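Local structure of cystathionine beta-lyases/cystathionine gamma-synthases (Corynebacterium glutamicum, 5X5H) at residues Ala17-Asp22 with Asn29-Ala34; Val308-Gly313 with Gln381-Leu386; Lys319-Thr324 with Asp361-Ser366. The protein probably makes L,L-cystathionine and succinate from O-succinyl-L-homoserine and L-cysteine, using pyridoxal 5'-phosphate, in the biosynthesis of methionine. All blocks are in the same frame, centred on the assembly; numbering follows the deposited sequence.

Contact 1 (Ala17-Asp22 with Asn29-Ala34)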
ATOM      1  N   ALA A  17      -3.315  -5.904 -21.572  1.00 11.53           N
ATOM      2  CA  ALA A  17      -2.842  -7.272 -21.886  1.00 12.60           C
ATOM      3  C   ALA A  17      -2.776  -8.198 -20.687  1.00 14.23           C
ATOM      4  O   ALA A  17      -2.699  -9.420 -20.888  1.00 17.25           O
ATOM      5  CB  ALA A  17      -1.479  -7.249 -22.573  1.00 12.80           C
ATOM      6  N   GLY A  18      -2.688  -7.664 -19.524  1.00 13.83           N
ATOM      7  CA  GLY A  18      -2.558  -8.421 -18.293  1.00 14.21           C
ATOM      8  C   GLY A  18      -3.790  -8.761 -17.511  1.00 13.71           C
ATOM      9  O   GLY A  18      -3.767  -9.744 -16.736  1.00 15.12           O
ATOM     10  N   TYR A  19      -4.758  -7.973 -17.649  1.00 12.93           N
ATOM     11  CA  TYR A  19      -6.002  -8.043 -16.862  1.00 12.34           C
ATOM     12  C   TYR A  19      -7.143  -7.464 -17.646  1.00 12.95           C
ATOM     13  O   TYR A  19      -7.029  -6.360 -18.159  1.00 14.45           O
ATOM     14  CB  TYR A  19      -5.854  -7.347 -15.511  1.00 13.00           C
ATOM     15  CG  TYR A  19      -7.135  -7.329 -14.670  1.00 11.81           C
ATOM     16  CD1 TYR A  19      -7.424  -8.367 -13.872  1.00 11.48           C
ATOM     17  CD2 TYR A  19      -7.925  -6.199 -14.659  1.00 10.94           C
ATOM     18  CE1 TYR A  19      -8.594  -8.385 -13.138  1.00 12.12           C
ATOM     19  CE2 TYR A  19      -9.151  -6.127 -13.950  1.00 11.83           C
ATOM     20  CZ  TYR A  19      -9.470  -7.249 -13.163  1.00 12.67           C
ATOM     21  OH  TYR A  19     -10.666  -7.211 -12.464  1.00 12.32           O
ATOM     22  N   GLU A  20      -8.238  -8.218 -17.660  1.00 13.96           N
ATOM     23  CA  GLU A  20      -9.520  -7.675 -17.993  1.00 16.71           C
ATOM     24  C   GLU A  20     -10.476  -7.773 -16.801  1.00 13.40           C
ATOM     25  O   GLU A  20     -10.322  -8.709 -16.045  1.00 14.52           O
ATOM     26  CB  GLU A  20     -10.086  -8.365 -19.212  1.00 20.51           C
ATOM     27  CG  GLU A  20     -10.466  -9.765 -19.066  1.00 27.92           C
ATOM     28  CD  GLU A  20     -11.129 -10.360 -20.372  1.00 35.26           C
ATOM     29  OE1 GLU A  20     -12.132  -9.839 -20.843  1.00 41.39           O
ATOM     30  OE2 GLU A  20     -10.567 -11.330 -20.903  1.00 42.41           O
ATOM     31  N   PRO A  21     -11.400  -6.805 -16.720  1.00 14.47           N
ATOM     32  CA  PRO A  21     -12.306  -6.810 -15.561  1.00 13.83           C
ATOM     33  C   PRO A  21     -12.874  -8.188 -15.342  1.00 15.89           C
ATOM     34  O   PRO A  21     -13.455  -8.828 -16.307  1.00 16.18           O
ATOM     35  CB  PRO A  21     -13.362  -5.794 -15.890  1.00 15.05           C
ATOM     36  CG  PRO A  21     -12.535  -4.829 -16.705  1.00 15.71           C
ATOM     37  CD  PRO A  21     -11.652  -5.626 -17.571  1.00 15.31           C
ATOM     38  N   ASP A  22     -12.673  -8.748 -14.144  1.00 14.28           N
ATOM     39  CA  ASP A  22     -12.931 -10.175 -13.918  1.00 14.83           C
ATOM     40  C   ASP A  22     -14.445 -10.515 -13.944  1.00 13.58           C
ATOM     41  O   ASP A  22     -15.323  -9.666 -13.977  1.00 14.51           O
ATOM     42  CB  ASP A  22     -12.179 -10.668 -12.716  1.00 15.34           C
ATOM     43  CG  ASP A  22     -12.716 -10.275 -11.399  1.00 16.44           C
ATOM     44  OD1 ASP A  22     -13.930 -10.011 -11.243  1.00 13.94           O
ATOM     45  OD2 ASP A  22     -11.914 -10.125 -10.424  1.00 15.47           O
ATOM     46  N   ASN A  29      -9.434  -2.496 -12.393  1.00 10.98           N
ATOM     47  CA  ASN A  29      -8.032  -2.830 -12.256  1.00 11.34           C
ATOM     48  C   ASN A  29      -7.813  -4.146 -11.581  1.00 10.52           C
ATOM     49  O   ASN A  29      -8.733  -4.613 -10.826  1.00 10.30           O
ATOM     50  CB  ASN A  29      -7.283  -1.796 -11.430  1.00 11.50           C
ATOM     51  CG  ASN A  29      -7.264  -0.476 -12.047  1.00 10.80           C
ATOM     52  OD1 ASN A  29      -7.210  -0.269 -13.254  1.00 13.97           O
ATOM     53  ND2 ASN A  29      -7.449   0.554 -11.185  1.00 12.66           N
ATOM     54  N   THR A  30      -6.663  -4.816 -11.813  1.00 11.89           N
ATOM     55  CA  THR A  30      -6.404  -6.052 -11.104  1.00 12.21           C
ATOM     56  C   THR A  30      -6.480  -5.838  -9.584  1.00 12.56           C
ATOM     57  O   THR A  30      -5.813  -4.909  -9.100  1.00 12.46           O
ATOM     58  CB  THR A  30      -5.053  -6.710 -11.359  1.00 18.31           C
ATOM     59  OG1 THR A  30      -5.034  -7.995 -10.623  1.00 23.67           O
ATOM     60  CG2 THR A  30      -3.997  -5.928 -10.990  1.00 20.79           C
ATOM     61  N   PRO A  31      -7.214  -6.609  -8.878  1.00 11.88           N
ATOM     62  CA  PRO A  31      -7.162  -6.553  -7.398  1.00 12.11           C
ATOM     63  C   PRO A  31      -5.739  -6.853  -6.915  1.00 11.17           C
ATOM     64  O   PRO A  31      -4.963  -7.542  -7.627  1.00 11.79           O
ATOM     65  CB  PRO A  31      -8.110  -7.684  -6.974  1.00 12.98           C
ATOM     66  CG  PRO A  31      -9.059  -7.876  -8.154  1.00 14.12           C
ATOM     67  CD  PRO A  31      -8.210  -7.619  -9.359  1.00 12.60           C
ATOM     68  N   ILE A  32      -5.409  -6.343  -5.731  1.00 10.29           N
ATOM     69  CA  ILE A  32      -4.163  -6.583  -5.040  1.00 10.82           C
ATOM     70  C   ILE A  32      -4.384  -7.784  -4.142  1.00 10.00           C
ATOM     71  O   ILE A  32      -5.105  -7.627  -3.093  1.00 11.43           O
ATOM     72  CB  ILE A  32      -3.630  -5.335  -4.346  1.00 11.05           C
ATOM     73  CG1 ILE A  32      -3.413  -4.256  -5.389  1.00 12.08           C
ATOM     74  CG2 ILE A  32      -2.321  -5.682  -3.661  1.00 12.34           C
ATOM     75  CD1 ILE A  32      -3.156  -2.900  -4.727  1.00 14.06           C
ATOM     76  N   TYR A  33      -3.911  -8.973  -4.513  1.00  9.94           N
ATOM     77  CA  TYR A  33      -4.166 -10.150  -3.705  1.00  9.57           C
ATOM     78  C   TYR A  33      -3.079 -10.339  -2.658  1.00  9.80           C
ATOM     79  O   TYR A  33      -2.189 -11.159  -2.760  1.00 10.61           O
ATOM     80  CB  TYR A  33      -4.226 -11.384  -4.640  1.00  9.91           C
ATOM     81  CG  TYR A  33      -5.486 -11.448  -5.487  1.00 10.27           C
ATOM     82  CD1 TYR A  33      -6.632 -11.947  -4.922  1.00 12.14           C
ATOM     83  CD2 TYR A  33      -5.596 -10.923  -6.755  1.00 11.74           C
ATOM     84  CE1 TYR A  33      -7.783 -11.997  -5.635  1.00 11.58           C
ATOM     85  CE2 TYR A  33      -6.772 -10.957  -7.486  1.00 11.21           C
ATOM     86  CZ  TYR A  33      -7.858 -11.484  -6.897  1.00 11.90           C
ATOM     87  OH  TYR A  33      -9.080 -11.491  -7.587  1.00 13.18           O
ATOM     88  N   ALA A  34      -3.183  -9.522  -1.621  1.00 10.43           N
ATOM     89  CA  ALA A  34      -2.278  -9.600  -0.472  1.00 10.87           C
ATOM     90  C   ALA A  34      -2.596 -10.689   0.512  1.00 10.32           C
ATOM     91  O   ALA A  34      -3.198 -10.496   1.571  1.00 11.49           O
ATOM     92  CB  ALA A  34      -2.172  -8.205   0.228  1.00 12.11           C
TER
HETATM   93  O   HOH W   1      -9.271 -10.757 -10.230  1.00 16.18           O

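Contact 2 (Val308-Gly313 with Gln381-Leu386)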
ATOM      1  N   VAL A 308      27.768  12.229 -21.126  1.00 13.66           N
ATOM      2  CA  VAL A 308      28.530  13.451 -21.537  1.00 15.40           C
ATOM      3  C   VAL A 308      29.916  13.290 -20.946  1.00 16.25           C
ATOM      4  O   VAL A 308      30.049  13.059 -19.775  1.00 16.94           O
ATOM      5  CB  VAL A 308      27.869  14.657 -20.981  1.00 19.95           C
ATOM      6  CG1 VAL A 308      28.548  15.937 -21.488  1.00 23.45           C
ATOM      7  CG2 VAL A 308      26.369  14.704 -21.328  1.00 24.15           C
ATOM      8  N   ARG A 309      30.924  13.565 -21.781  1.00 15.55           N
ATOM      9  CA  ARG A 309      32.310  13.649 -21.306  1.00 17.00           C
ATOM     10  C   ARG A 309      32.759  15.074 -21.355  1.00 17.66           C
ATOM     11  O   ARG A 309      32.601  15.714 -22.384  1.00 20.98           O
ATOM     12  CB  ARG A 309      33.204  12.754 -22.125  1.00 17.86           C
ATOM     13  CG  ARG A 309      32.888  11.263 -22.073  1.00 19.69           C
ATOM     14  CD  ARG A 309      33.808  10.260 -22.722  1.00 22.57           C
ATOM     15  NE  ARG A 309      35.116  10.387 -22.096  1.00 23.27           N
ATOM     16  CZ  ARG A 309      36.229   9.843 -22.541  1.00 26.58           C
ATOM     17  NH1 ARG A 309      36.180   8.979 -23.501  1.00 28.12           N
ATOM     18  NH2 ARG A 309      37.339  10.138 -21.878  1.00 26.84           N
ATOM     19  N   PHE A 310      33.318  15.595 -20.251  1.00 16.40           N
ATOM     20  CA  PHE A 310      33.673  16.949 -20.049  1.00 17.01           C
ATOM     21  C   PHE A 310      35.182  17.240 -20.395  1.00 21.39           C
ATOM     22  O   PHE A 310      36.043  16.500 -19.976  1.00 20.52           O
ATOM     23  CB  PHE A 310      33.407  17.347 -18.635  1.00 18.66           C
ATOM     24  CG  PHE A 310      31.944  17.555 -18.364  1.00 16.92           C
ATOM     25  CD1 PHE A 310      31.124  16.529 -18.031  1.00 18.31           C
ATOM     26  CD2 PHE A 310      31.392  18.795 -18.528  1.00 21.15           C
ATOM     27  CE1 PHE A 310      29.726  16.715 -17.913  1.00 17.51           C
ATOM     28  CE2 PHE A 310      30.005  18.988 -18.345  1.00 21.49           C
ATOM     29  CZ  PHE A 310      29.177  17.925 -17.970  1.00 18.83           C
ATOM     30  N   ALA A 311      35.339  18.301 -21.154  1.00 20.49           N
ATOM     31  CA  ALA A 311      36.707  18.729 -21.565  1.00 21.81           C
ATOM     32  C   ALA A 311      37.550  19.009 -20.361  1.00 22.03           C
ATOM     33  O   ALA A 311      38.773  18.748 -20.389  1.00 23.32           O
ATOM     34  CB  ALA A 311      36.536  19.971 -22.425  1.00 22.48           C
ATOM     35  N   GLY A 312      36.977  19.492 -19.291  1.00 21.57           N
ATOM     36  CA  GLY A 312      37.746  19.770 -18.049  1.00 24.13           C
ATOM     37  C   GLY A 312      37.939  18.633 -17.113  1.00 24.13           C
ATOM     38  O   GLY A 312      38.327  18.818 -15.931  1.00 26.85           O
ATOM     39  N   GLY A 313      37.690  17.440 -17.573  1.00 20.03           N
ATOM     40  CA  GLY A 313      37.989  16.200 -16.877  1.00 20.41           C
ATOM     41  C   GLY A 313      37.080  15.951 -15.684  1.00 21.94           C
ATOM     42  O   GLY A 313      35.976  16.543 -15.572  1.00 21.83           O
ATOM     43  N   GLN A 381      22.690  26.736 -17.141  1.00 17.86           N
ATOM     44  CA  GLN A 381      23.231  27.367 -15.948  1.00 17.25           C
ATOM     45  C   GLN A 381      24.299  26.524 -15.283  1.00 21.59           C
ATOM     46  O   GLN A 381      25.356  27.029 -14.810  1.00 23.08           O
ATOM     47  CB  GLN A 381      22.145  27.875 -15.002  1.00 19.50           C
ATOM     48  CG  GLN A 381      21.401  26.722 -14.264  1.00 17.67           C
ATOM     49  CD  GLN A 381      22.100  26.208 -13.082  1.00 21.71           C
ATOM     50  OE1 GLN A 381      22.881  26.944 -12.439  1.00 24.37           O
ATOM     51  NE2 GLN A 381      21.869  24.929 -12.704  1.00 20.63           N
ATOM     52  N   ALA A 382      24.156  25.201 -15.331  1.00 18.41           N
ATOM     53  CA  ALA A 382      25.146  24.351 -14.724  1.00 17.98           C
ATOM     54  C   ALA A 382      26.437  24.384 -15.511  1.00 17.52           C
ATOM     55  O   ALA A 382      27.543  24.459 -14.907  1.00 19.53           O
ATOM     56  CB  ALA A 382      24.641  22.914 -14.635  1.00 18.24           C
ATOM     57  N   LEU A 383      26.388  24.427 -16.840  1.00 18.17           N
ATOM     58  CA  LEU A 383      27.534  24.492 -17.724  1.00 19.63           C
ATOM     59  C   LEU A 383      28.194  25.858 -17.408  1.00 24.73           C
ATOM     60  O   LEU A 383      29.407  25.911 -17.408  1.00 25.16           O
ATOM     61  CB  LEU A 383      27.253  24.400 -19.183  1.00 18.58           C
ATOM     62  CG  LEU A 383      26.771  23.012 -19.652  1.00 20.42           C
ATOM     63  CD1 LEU A 383      26.337  23.154 -21.096  1.00 20.45           C
ATOM     64  CD2 LEU A 383      27.787  21.927 -19.470  1.00 19.75           C
ATOM     65  N   ASN A 384      27.405  26.910 -17.234  1.00 20.37           N
ATOM     66  CA  ASN A 384      28.001  28.254 -16.976  1.00 24.57           C
ATOM     67  C   ASN A 384      28.671  28.342 -15.619  1.00 26.93           C
ATOM     68  O   ASN A 384      29.626  29.166 -15.498  1.00 32.31           O
ATOM     69  CB  ASN A 384      26.991  29.362 -17.207  1.00 23.37           C
ATOM     70  CG  ASN A 384      26.617  29.577 -18.679  1.00 21.90           C
ATOM     71  OD1 ASN A 384      27.291  29.132 -19.600  1.00 26.57           O
ATOM     72  ND2 ASN A 384      25.457  30.134 -18.925  1.00 24.10           N
ATOM     73  N   ASN A 385      28.338  27.482 -14.672  1.00 25.26           N
ATOM     74  CA  ASN A 385      28.946  27.355 -13.319  1.00 25.58           C
ATOM     75  C   ASN A 385      30.307  26.686 -13.341  1.00 29.98           C
ATOM     76  O   ASN A 385      30.983  26.573 -12.281  1.00 32.31           O
ATOM     77  CB  ASN A 385      28.055  26.652 -12.280  1.00 28.92           C
ATOM     78  CG  ASN A 385      28.302  27.121 -10.826  1.00 35.20           C
ATOM     79  OD1 ASN A 385      28.606  28.282 -10.579  1.00 41.93           O
ATOM     80  ND2 ASN A 385      28.146  26.211  -9.867  1.00 31.69           N
ATOM     81  N   LEU A 386      30.775  26.275 -14.512  1.00 27.35           N
ATOM     82  CA  LEU A 386      32.048  25.590 -14.599  1.00 30.62           C
ATOM     83  C   LEU A 386      33.203  26.626 -14.810  1.00 35.30           C
ATOM     84  O   LEU A 386      34.366  26.287 -14.606  1.00 41.21           O
ATOM     85  CB  LEU A 386      32.069  24.553 -15.749  1.00 30.80           C
ATOM     86  CG  LEU A 386      31.065  23.339 -15.714  1.00 32.83           C
ATOM     87  CD1 LEU A 386      31.270  22.272 -16.764  1.00 33.11           C
ATOM     88  CD2 LEU A 386      31.020  22.626 -14.398  1.00 35.61           C
TER

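Contact 3 (Lys319-Thr324 with Asp361-Ser366)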
ATOM      1  N   LYS A 319      31.749  18.876 -10.784  1.00 20.17           N
ATOM      2  CA  LYS A 319      31.147  20.180 -10.538  1.00 20.81           C
ATOM      3  C   LYS A 319      29.748  20.303 -11.273  1.00 19.44           C
ATOM      4  O   LYS A 319      28.798  20.939 -10.735  1.00 21.36           O
ATOM      5  CB  LYS A 319      32.110  21.303 -11.007  1.00 24.92           C
ATOM      6  CG  LYS A 319      31.613  22.712 -10.783  1.00 28.67           C
ATOM      7  CD  LYS A 319      31.271  22.960  -9.325  1.00 29.81           C
ATOM      8  CE  LYS A 319      30.908  24.410  -8.956  1.00 38.65           C
ATOM      9  NZ  LYS A 319      31.570  25.543  -9.715  1.00 41.17           N
ATOM     10  N   PHE A 320      29.720  19.711 -12.490  1.00 18.98           N
ATOM     11  CA  PHE A 320      28.425  19.705 -13.251  1.00 19.03           C
ATOM     12  C   PHE A 320      27.379  18.940 -12.397  1.00 17.48           C
ATOM     13  O   PHE A 320      26.257  19.433 -12.249  1.00 19.21           O
ATOM     14  CB  PHE A 320      28.583  19.112 -14.564  1.00 17.75           C
ATOM     15  CG  PHE A 320      27.315  19.135 -15.384  1.00 17.70           C
ATOM     16  CD1 PHE A 320      26.876  20.297 -16.008  1.00 18.54           C
ATOM     17  CD2 PHE A 320      26.591  17.974 -15.486  1.00 16.42           C
ATOM     18  CE1 PHE A 320      25.714  20.262 -16.847  1.00 20.10           C
ATOM     19  CE2 PHE A 320      25.425  17.948 -16.273  1.00 17.94           C
ATOM     20  CZ  PHE A 320      24.966  19.095 -16.916  1.00 17.26           C
ATOM     21  N   CYS A 321      27.820  17.829 -11.842  1.00 18.48           N
ATOM     22  CA  CYS A 321      26.941  17.039 -10.978  1.00 19.27           C
ATOM     23  C   CYS A 321      26.362  17.805  -9.810  1.00 20.86           C
ATOM     24  O   CYS A 321      25.174  17.549  -9.429  1.00 20.08           O
ATOM     25  CB  CYS A 321      27.608  15.727 -10.549  1.00 17.61           C
ATOM     26  SG  CYS A 321      27.776  14.508 -11.759  1.00 19.99           S
ATOM     27  N   THR A 322      27.105  18.703  -9.182  1.00 18.11           N
ATOM     28  CA  THR A 322      26.618  19.438  -8.044  1.00 18.76           C
ATOM     29  C   THR A 322      26.036  20.826  -8.361  1.00 19.62           C
ATOM     30  O   THR A 322      25.559  21.561  -7.472  1.00 22.11           O
ATOM     31  CB  THR A 322      27.703  19.625  -6.945  1.00 21.06           C
ATOM     32  OG1 THR A 322      28.774  20.375  -7.545  1.00 24.71           O
ATOM     33  CG2 THR A 322      28.248  18.277  -6.520  1.00 22.20           C
ATOM     34  N   SER A 323      25.965  21.189  -9.651  1.00 18.09           N
ATOM     35  CA  SER A 323      25.495  22.495 -10.083  1.00 18.51           C
ATOM     36  C   SER A 323      24.037  22.538 -10.579  1.00 18.33           C
ATOM     37  O   SER A 323      23.436  23.583 -10.690  1.00 18.91           O
ATOM     38  CB  SER A 323      26.344  23.035 -11.179  1.00 18.28           C
ATOM     39  OG  SER A 323      27.646  23.270 -10.652  1.00 22.20           O
ATOM     40  N   THR A 324      23.534  21.371 -10.987  1.00 18.47           N
ATOM     41  CA  THR A 324      22.158  21.318 -11.484  1.00 18.16           C
ATOM     42  C   THR A 324      21.195  21.546 -10.341  1.00 18.21           C
ATOM     43  O   THR A 324      21.446  21.072  -9.168  1.00 20.11           O
ATOM     44  CB  THR A 324      21.841  19.997 -12.198  1.00 18.40           C
ATOM     45  OG1 THR A 324      22.198  18.896 -11.336  1.00 19.35           O
ATOM     46  CG2 THR A 324      22.584  19.923 -13.476  1.00 17.58           C
ATOM     47  N   ASP A 361      35.720  11.495 -16.536  1.00 16.27           N
ATOM     48  CA  ASP A 361      35.198  12.699 -17.002  1.00 15.61           C
ATOM     49  C   ASP A 361      33.706  12.605 -17.483  1.00 16.97           C
ATOM     50  O   ASP A 361      33.214  13.583 -18.026  1.00 16.65           O
ATOM     51  CB  ASP A 361      36.041  13.225 -18.206  1.00 18.79           C
ATOM     52  CG  ASP A 361      36.065  12.387 -19.366  1.00 21.58           C
ATOM     53  OD1 ASP A 361      35.301  11.466 -19.545  1.00 21.40           O
ATOM     54  OD2 ASP A 361      36.992  12.575 -20.330  1.00 23.86           O
ATOM     55  N   LEU A 362      33.101  11.447 -17.205  1.00 14.97           N
ATOM     56  CA  LEU A 362      31.779  11.057 -17.778  1.00 13.37           C
ATOM     57  C   LEU A 362      30.659  11.257 -16.758  1.00 14.98           C
ATOM     58  O   LEU A 362      30.796  10.869 -15.603  1.00 16.56           O
ATOM     59  CB  LEU A 362      31.784   9.693 -18.347  1.00 13.38           C
ATOM     60  CG  LEU A 362      30.520   9.262 -19.130  1.00 14.76           C
ATOM     61  CD1 LEU A 362      30.792   8.277 -20.155  1.00 15.84           C
ATOM     62  CD2 LEU A 362      29.489   8.674 -18.113  1.00 15.98           C
ATOM     63  N   VAL A 363      29.604  11.949 -17.204  1.00 13.62           N
ATOM     64  CA  VAL A 363      28.331  12.084 -16.430  1.00 13.78           C
ATOM     65  C   VAL A 363      27.235  11.442 -17.225  1.00 14.01           C
ATOM     66  O   VAL A 363      27.153  11.571 -18.436  1.00 15.25           O
ATOM     67  CB  VAL A 363      28.004  13.547 -16.190  1.00 12.40           C
ATOM     68  CG1 VAL A 363      26.587  13.746 -15.563  1.00 14.95           C
ATOM     69  CG2 VAL A 363      29.058  14.171 -15.275  1.00 15.55           C
ATOM     70  N   ARG A 364      26.385  10.640 -16.501  1.00 12.96           N
ATOM     71  CA  ARG A 364      25.258   9.950 -17.116  1.00 13.89           C
ATOM     72  C   ARG A 364      24.010  10.680 -16.657  1.00 12.25           C
ATOM     73  O   ARG A 364      23.822  10.973 -15.461  1.00 12.30           O
ATOM     74  CB  ARG A 364      25.182   8.522 -16.689  1.00 14.61           C
ATOM     75  CG  ARG A 364      24.078   7.686 -17.337  1.00 14.90           C
ATOM     76  CD  ARG A 364      23.860   6.330 -16.698  1.00 16.21           C
ATOM     77  NE  ARG A 364      23.092   6.509 -15.494  1.00 14.82           N
ATOM     78  CZ  ARG A 364      22.964   5.572 -14.576  1.00 16.35           C
ATOM     79  NH1 ARG A 364      23.422   4.386 -14.761  1.00 17.62           N
ATOM     80  NH2 ARG A 364      22.246   5.774 -13.547  1.00 16.47           N
ATOM     81  N   ILE A 365      23.181  11.046 -17.657  1.00 12.15           N
ATOM     82  CA  ILE A 365      21.964  11.796 -17.377  1.00 11.42           C
ATOM     83  C   ILE A 365      20.768  11.024 -17.830  1.00 10.68           C
ATOM     84  O   ILE A 365      20.689  10.529 -18.952  1.00 12.33           O
ATOM     85  CB  ILE A 365      21.916  13.169 -18.092  1.00 12.15           C
ATOM     86  CG1 ILE A 365      23.264  13.938 -17.823  1.00 13.42           C
ATOM     87  CG2 ILE A 365      20.763  13.977 -17.624  1.00 14.23           C
ATOM     88  CD1 ILE A 365      23.331  15.210 -18.687  1.00 16.71           C
ATOM     89  N   SER A 366      19.805  10.841 -16.879  1.00 11.44           N
ATOM     90  CA  SER A 366      18.460  10.282 -17.183  1.00 11.60           C
ATOM     91  C   SER A 366      17.518  11.477 -17.361  1.00 10.55           C
ATOM     92  O   SER A 366      17.138  12.109 -16.374  1.00 11.68           O
ATOM     93  CB  SER A 366      18.051   9.349 -16.061  1.00 11.79           C
ATOM     94  OG  SER A 366      16.713   8.829 -16.367  1.00 12.75           O
TER

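Contact 1 (Ala17-Asp22 with Asn29-Ala34)
Tyr19 lays one face of its ring against the backbone of Thr30, a CH-pi contact that closes the irregular N-terminal arm of this trans-sulfuration enzyme, between helix 10-16 and strand 45-46, back on itself. The evidence is direct: Thr30 CA stands 3.6 Å from the centroid of the Tyr19 ring and only 4° off its normal. The peptide running into Thr30 continues the contact, with Thr30 N 3.4 Å from Tyr19 CD2 and Asn29 C 3.4 Å from Tyr19 CE2. With CG of Tyr19 anti to its backbone N (chi1 177°), the ring reaches across to Thr30.

Apolar packing flanks this CH-pi contact. Pro31 CD approaches Tyr19 CE1 obliquely at 3.9 Å, the two side chains crossing at about a right angle, while Thr30 CB lies 3.8 Å from Tyr19 CD1.

Polar groups fix the far end of the ring. The backbone N of Asp22 donates to Tyr19 OH over 3.0 Å at an N-H...O angle of 147°, a bond within the first segment, and Tyr19 OH is also bonded to Ser27 O. Asp22 OD1 accepts from the backbone N atoms of Tyr24 and Gly26, which ties the carboxylate to the backbone of the loop between the segments.

Other subunits reach the same residues. Asn29 ND2 bonds Ala34 O of the second subunit and His209 O of the third, and Tyr33 meets Tyr25 of the second subunit edge-to-face, so the folded arm takes part in tetramer assembly.

A water bridge completes the contact, joining the carboxylate of Asp22 to the phenol of Tyr33: the water donates to Asp22 OD2 over 2.7 Å and sits 2.7 Å from Tyr33 OH, in the plane of the Tyr33 ring at its edge.

Contact 2 (Val308-Gly313 with Gln381-Leu386)
The Phe310 ring presents its CE2 corner to two leucines: Leu383 CD2 lies at the ring edge, near its plane, and Leu386 CD1 comes in obliquely. This is strand-to-helix packing in the C-terminal alpha/beta part of the fold, where the end of strand 305-310 meets the end of helix 372-384. Phe310 also meets the ring of Phe320, their planes at about 40°, so helix 313-323 contributes to the same apolar cluster.

The two leucine contacts differ in direction although their distances match. Leu383 CD2 is 3.9 Å from Phe310 CE2, with the side chains crossing obliquely. Leu386 crosses the phenylalanine at about a right angle, and its CD1 touches both CE2 and CD2 of Phe310. With CG anti to its own carbonyl carbon (chi1 -75°), Phe310 carries its ring from the strand toward the helix end; the nearest CA atoms, those of Phe310 and Leu383, are 10.0 Å apart, and side chains alone bridge that distance.

No hydrogen bond crosses between the segments, and only 90 Å² is buried between them. The backbone bonds noted here lie within each segment, while Arg309 forms a salt bridge with Asp361. After Phe310 the chain reverses in a type I beta turn, in which Gly313 N donates to Phe310 O over 3.1 Å. At the other side the helix is running out: Asn385 N makes weak bonds to the O atoms of Gln381 and Ala382, whereas Leu386 N bonds Leu383 O at 3.2 Å, a three-residue step that holds Leu386 one turn beyond Leu383, its CD1 3.9 Å from Phe310 CD2.

Contact 3 (Lys319-Thr324 with Asp361-Ser366)
Val363 and Ile365 meet Phe320 and Cys321 across a layer boundary, where helix 313-323 lies on strand 362-366. Their short axes approach to 9.8 Å, with directions 32° apart, so the helix runs roughly along the strand.

Along the strand, Val363 is the first residue to touch the helix, and it uses both methyls. Its CG2 meets Cys321 SG at 3.8 Å; its CG1 is near the same sulfur and also reaches the edge of the Phe320 ring, near the ring plane, 4.2 Å from Phe320 CD2. The branching explains this double contact: CG1 is anti to the backbone N (chi1 172°) and CG2 anti to the carbonyl carbon, which spreads the two methyls beneath consecutive helix residues. Arg364 points away, as expected from the alternation of a strand. Its guanidinium group, on the other side of the sheet, forms a salt bridge with Glu341 and bonds Asn154 OD1, a residue of the pyridoxal phosphate pocket. At Ile365 the chain faces the helix again, and CD1 comes obliquely to Phe320 CE2 at 4.2 Å.

On the helix side, Thr324 CG2 stands 4.3 Å above one face of the Phe320 ring, offset toward the rim. Behind the interface Lys319 O accepts from two hydroxyls, Ser323 OG at 2.6 Å and Thr322 OG1 at 3.2 Å. They arrive from opposite faces of the carbonyl plane, each well out of it, the first at a C=O...O angle of 143°. Cys321 also packs on Pro43 of the fourth subunit. The whole is a helix-on-sheet layer of the C-terminal alpha/beta region found in this family of pyridoxal phosphate enzymes, the opposite sheet face sending Arg364 toward the cofactor pocket.

In the fold
Contact 1 comes first along the chain and stands apart: its centre is 48 Å from that of contact 2 and 41 Å from that of contact 3, and it touches neither. It belongs to the N-terminal arm at the subunit interfaces. Contacts 2 and 3 have centres 8 Å apart, and contact 3 is nested within the loop closed by contact 2. They share the five-stranded mixed sheet, in which strands 305-310 and 362-366 are antiparallel neighbours, with helices 313-323 and 372-384 packed against it. The N-terminal arm that meets two other subunits thus lies far from the C-terminal alpha/beta layer, which itself touches the fourth subunit.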